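Local coordinates for protein ATP-dependent kinase YFH7 (Saccharomyces cerevisiae, PDB 2GA8) that acts as an ATP-dependent P-loop kinase that could take part in assembling the endoplasmic reticulum membrane, at residues Val76-Met90 with Glu102-Ala113. Residues are numbered along the deposited sequence; the frame is centred on the assembly and turned at random.
Sequences VDSLKTLQPNKVAEM and EDVNFQPVKYSA
The aromatic ring of Tyr-111 fits into a hollow lined by Leu-82, Val-87 and Met-90, its broad flat shape giving all three a common surface. Branched Val-87 can set CG1 over one ring face, 3.9 Å above the plane and offset toward the rim, while CG2 packs against Tyr-111 CB and CG at the ring's root. Long and flexible, Met-90 bends at its last torsion (chi3 78°) and brings CE obliquely to 3.6 Å from Tyr-111 CZ. Leu-82 lies alongside the tyrosine, and Val-109 CG2 packs against its CB and CD2. The short, weakly bonded strand 80-81, outermost in a mixed sheet, pairs parallel with strand 109-111; helix 84-92 between them in the chain completes a beta-alpha-beta unit, and 123-125 flanks 109-111 on its other side. Lys-110 N bonds to Lys-80 O (3.1 Å), and Leu-82 N meets Lys-110 O almost straight (2.7 Å, 175°). Straight beyond CG, the long Lys-110 chain runs between Val-76 CG2, which meets CD, and Thr-81 OG1, which meets CE; NZ reaches Val-76 O at 2.7 Å, on the opposite face of that carbonyl from Leu-79 N, which closes a type I turn. Leu-79 rests its forked CD1 and CD2 on Pro-108 CB; a water bridges Lys-80 N and Pro-108 O.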
# COMPACT_ATOMS: atom_id res chain seq x y z
N VAL A 76 -12.16 7.69 -10.44
CA VAL A 76 -11.41 7.44 -11.67
C VAL A 76 -11.97 8.10 -12.92
O VAL A 76 -11.84 7.57 -14.02
CB VAL A 76 -11.29 5.92 -11.91
CG1 VAL A 76 -10.46 5.29 -10.80
CG2 VAL A 76 -12.66 5.28 -11.97
N ASP A 77 -12.57 9.27 -12.75
CA ASP A 77 -13.12 10.01 -13.88
C ASP A 77 -11.98 10.54 -14.77
O ASP A 77 -12.16 10.73 -15.97
CB ASP A 77 -13.97 11.18 -13.37
CG ASP A 77 -13.20 12.08 -12.42
OD1 ASP A 77 -12.18 12.67 -12.84
OD2 ASP A 77 -13.62 12.20 -11.25
N SER A 78 -10.82 10.77 -14.16
CA SER A 78 -9.66 11.28 -14.88
C SER A 78 -8.98 10.22 -15.74
O SER A 78 -8.12 10.53 -16.56
CB SER A 78 -8.63 11.83 -13.88
OG SER A 78 -9.19 12.84 -13.06
N LEU A 79 -9.38 8.96 -15.56
CA LEU A 79 -8.81 7.86 -16.32
C LEU A 79 -9.61 7.56 -17.58
O LEU A 79 -10.82 7.70 -17.59
CB LEU A 79 -8.74 6.60 -15.46
CG LEU A 79 -7.86 6.64 -14.21
CD1 LEU A 79 -7.85 5.25 -13.59
CD2 LEU A 79 -6.45 7.09 -14.57
N LYS A 80 -8.92 7.13 -18.63
CA LYS A 80 -9.61 6.80 -19.86
C LYS A 80 -10.22 5.41 -19.71
O LYS A 80 -9.68 4.55 -19.01
CB LYS A 80 -8.65 6.83 -21.06
CG LYS A 80 -8.10 5.48 -21.49
CD LYS A 80 -7.24 5.61 -22.74
CE LYS A 80 -6.78 4.25 -23.24
NZ LYS A 80 -7.94 3.39 -23.62
N THR A 81 -11.36 5.20 -20.35
CA THR A 81 -12.05 3.92 -20.27
C THR A 81 -11.45 2.91 -21.24
O THR A 81 -11.22 3.23 -22.41
CB THR A 81 -13.55 4.07 -20.59
OG1 THR A 81 -14.14 4.99 -19.67
CG2 THR A 81 -14.27 2.74 -20.48
N LEU A 82 -11.19 1.71 -20.75
CA LEU A 82 -10.67 0.66 -21.61
C LEU A 82 -11.90 0.16 -22.34
O LEU A 82 -12.73 -0.55 -21.76
CB LEU A 82 -10.06 -0.47 -20.77
CG LEU A 82 -9.35 -1.59 -21.54
CD1 LEU A 82 -8.20 -1.01 -22.36
CD2 LEU A 82 -8.84 -2.63 -20.56
N GLN A 83 -12.05 0.57 -23.60
CA GLN A 83 -13.20 0.18 -24.40
C GLN A 83 -13.45 -1.33 -24.37
O GLN A 83 -12.51 -2.12 -24.30
CB GLN A 83 -13.02 0.65 -25.84
CG GLN A 83 -12.97 2.17 -26.00
CD GLN A 83 -14.20 2.86 -25.44
OE1 GLN A 83 -15.33 2.51 -25.77
NE2 GLN A 83 -13.98 3.85 -24.57
N PRO A 84 -14.73 -1.73 -24.41
CA PRO A 84 -15.13 -3.14 -24.39
C PRO A 84 -14.28 -4.07 -25.25
O PRO A 84 -13.95 -5.18 -24.82
CB PRO A 84 -16.58 -3.08 -24.84
CG PRO A 84 -17.05 -1.80 -24.22
CD PRO A 84 -15.91 -0.86 -24.55
N ASN A 85 -13.94 -3.63 -26.45
CA ASN A 85 -13.13 -4.46 -27.35
C ASN A 85 -11.75 -4.72 -26.76
O ASN A 85 -11.25 -5.85 -26.79
CB ASN A 85 -13.02 -3.80 -28.73
CG ASN A 85 -12.40 -2.41 -28.67
OD1 ASN A 85 -12.94 -1.50 -28.05
ND2 ASN A 85 -11.26 -2.24 -29.34
N LYS A 86 -11.13 -3.67 -26.23
CA LYS A 86 -9.80 -3.79 -25.64
C LYS A 86 -9.82 -4.61 -24.35
O LYS A 86 -8.86 -5.31 -24.04
CB LYS A 86 -9.22 -2.39 -25.37
CG LYS A 86 -8.91 -1.60 -26.63
CD LYS A 86 -7.76 -2.23 -27.40
CE LYS A 86 -7.48 -1.49 -28.70
NZ LYS A 86 -8.61 -1.60 -29.65
N VAL A 87 -10.93 -4.53 -23.61
CA VAL A 87 -11.07 -5.29 -22.38
C VAL A 87 -11.05 -6.77 -22.70
O VAL A 87 -10.38 -7.56 -22.03
CB VAL A 87 -12.40 -4.95 -21.66
CG1 VAL A 87 -12.58 -5.86 -20.45
CG2 VAL A 87 -12.41 -3.50 -21.23
N ALA A 88 -11.78 -7.16 -23.74
CA ALA A 88 -11.84 -8.56 -24.15
C ALA A 88 -10.45 -9.04 -24.56
O ALA A 88 -10.04 -10.14 -24.21
CB ALA A 88 -12.83 -8.72 -25.30
N GLU A 89 -9.74 -8.21 -25.32
CA GLU A 89 -8.40 -8.55 -25.78
C GLU A 89 -7.48 -8.84 -24.59
O GLU A 89 -6.78 -9.85 -24.57
CB GLU A 89 -7.82 -7.41 -26.61
CG GLU A 89 -6.45 -7.70 -27.19
CD GLU A 89 -5.89 -6.53 -27.98
OE1 GLU A 89 -6.57 -6.07 -28.92
OE2 GLU A 89 -4.77 -6.08 -27.66
N MET A 90 -7.49 -7.94 -23.61
CA MET A 90 -6.66 -8.10 -22.42
C MET A 90 -6.97 -9.41 -21.71
O MET A 90 -6.06 -10.16 -21.35
CB MET A 90 -6.89 -6.94 -21.45
CG MET A 90 -6.37 -7.20 -20.04
SD MET A 90 -6.88 -5.92 -18.89
CE MET A 90 -8.57 -6.40 -18.57
N GLU A 102 6.71 -3.22 -19.24
CA GLU A 102 7.86 -2.52 -18.67
C GLU A 102 7.77 -1.01 -18.87
O GLU A 102 8.73 -0.29 -18.64
CB GLU A 102 9.15 -3.04 -19.31
CG GLU A 102 9.38 -4.54 -19.16
CD GLU A 102 10.68 -5.00 -19.79
OE1 GLU A 102 11.76 -4.71 -19.24
OE2 GLU A 102 10.62 -5.66 -20.85
N ASP A 103 6.60 -0.54 -19.28
CA ASP A 103 6.38 0.88 -19.53
C ASP A 103 5.86 1.61 -18.29
O ASP A 103 4.67 1.58 -17.99
CB ASP A 103 5.39 1.04 -20.69
CG ASP A 103 5.12 2.48 -21.05
OD1 ASP A 103 5.77 3.38 -20.48
OD2 ASP A 103 4.27 2.71 -21.93
N VAL A 104 6.77 2.28 -17.58
CA VAL A 104 6.38 3.00 -16.37
C VAL A 104 5.48 4.19 -16.65
O VAL A 104 4.88 4.74 -15.73
CB VAL A 104 7.63 3.48 -15.57
CG1 VAL A 104 8.49 2.29 -15.20
CG2 VAL A 104 8.43 4.50 -16.39
N ASN A 105 5.38 4.59 -17.92
CA ASN A 105 4.53 5.71 -18.30
C ASN A 105 3.15 5.30 -18.82
O ASN A 105 2.36 6.16 -19.22
CB ASN A 105 5.23 6.59 -19.35
CG ASN A 105 6.03 7.72 -18.73
OD1 ASN A 105 6.49 8.62 -19.44
ND2 ASN A 105 6.22 7.67 -17.42
N PHE A 106 2.87 4.00 -18.83
CA PHE A 106 1.57 3.51 -19.28
C PHE A 106 0.55 3.99 -18.25
O PHE A 106 0.65 3.66 -17.07
CB PHE A 106 1.57 1.99 -19.33
CG PHE A 106 0.24 1.39 -19.73
CD1 PHE A 106 -0.21 1.50 -21.04
CD2 PHE A 106 -0.53 0.70 -18.80
CE1 PHE A 106 -1.43 0.92 -21.42
CE2 PHE A 106 -1.75 0.12 -19.17
CZ PHE A 106 -2.19 0.24 -20.48
N GLN A 107 -0.42 4.78 -18.69
CA GLN A 107 -1.43 5.29 -17.77
C GLN A 107 -2.49 4.26 -17.43
O GLN A 107 -2.90 3.46 -18.28
CB GLN A 107 -2.10 6.55 -18.33
CG GLN A 107 -1.17 7.77 -18.39
CD GLN A 107 -0.60 8.13 -17.04
OE1 GLN A 107 -1.34 8.48 -16.11
NE2 GLN A 107 0.72 8.04 -16.91
N PRO A 108 -2.94 4.24 -16.17
CA PRO A 108 -3.96 3.30 -15.72
C PRO A 108 -5.25 3.55 -16.49
O PRO A 108 -5.54 4.69 -16.87
CB PRO A 108 -4.12 3.63 -14.24
CG PRO A 108 -2.76 4.15 -13.86
CD PRO A 108 -2.40 5.02 -15.04
N VAL A 109 -6.01 2.49 -16.73
CA VAL A 109 -7.28 2.60 -17.44
C VAL A 109 -8.35 1.91 -16.60
O VAL A 109 -8.05 1.07 -15.75
CB VAL A 109 -7.20 1.96 -18.85
CG1 VAL A 109 -6.19 2.72 -19.70
CG2 VAL A 109 -6.79 0.49 -18.75
N LYS A 110 -9.61 2.28 -16.84
CA LYS A 110 -10.73 1.73 -16.09
C LYS A 110 -11.74 1.01 -16.98
O LYS A 110 -11.76 1.20 -18.19
CB LYS A 110 -11.45 2.86 -15.36
CG LYS A 110 -12.08 3.86 -16.32
CD LYS A 110 -12.71 5.04 -15.59
CE LYS A 110 -13.29 6.04 -16.59
NZ LYS A 110 -13.77 7.28 -15.92
N TYR A 111 -12.58 0.19 -16.34
CA TYR A 111 -13.63 -0.54 -17.05
C TYR A 111 -14.55 -1.24 -16.06
O TYR A 111 -14.15 -1.57 -14.94
CB TYR A 111 -13.03 -1.55 -18.03
CG TYR A 111 -12.29 -2.70 -17.40
CD1 TYR A 111 -12.96 -3.87 -17.02
CD2 TYR A 111 -10.91 -2.64 -17.18
CE1 TYR A 111 -12.28 -4.93 -16.45
CE2 TYR A 111 -10.22 -3.70 -16.61
CZ TYR A 111 -10.91 -4.84 -16.25
OH TYR A 111 -10.22 -5.89 -15.69
N SER A 112 -15.80 -1.44 -16.47
CA SER A 112 -16.79 -2.10 -15.63
C SER A 112 -16.53 -3.60 -15.58
O SER A 112 -16.58 -4.29 -16.60
CB SER A 112 -18.19 -1.83 -16.17
OG SER A 112 -18.43 -0.44 -16.27
N ALA A 113 -16.27 -4.11 -14.38
CA ALA A 113 -16.00 -5.53 -14.19
C ALA A 113 -17.28 -6.26 -13.78
O ALA A 113 -18.28 -5.63 -13.44
CB ALA A 113 -14.92 -5.72 -13.13
O HOH W 1 -5.91 6.82 -18.61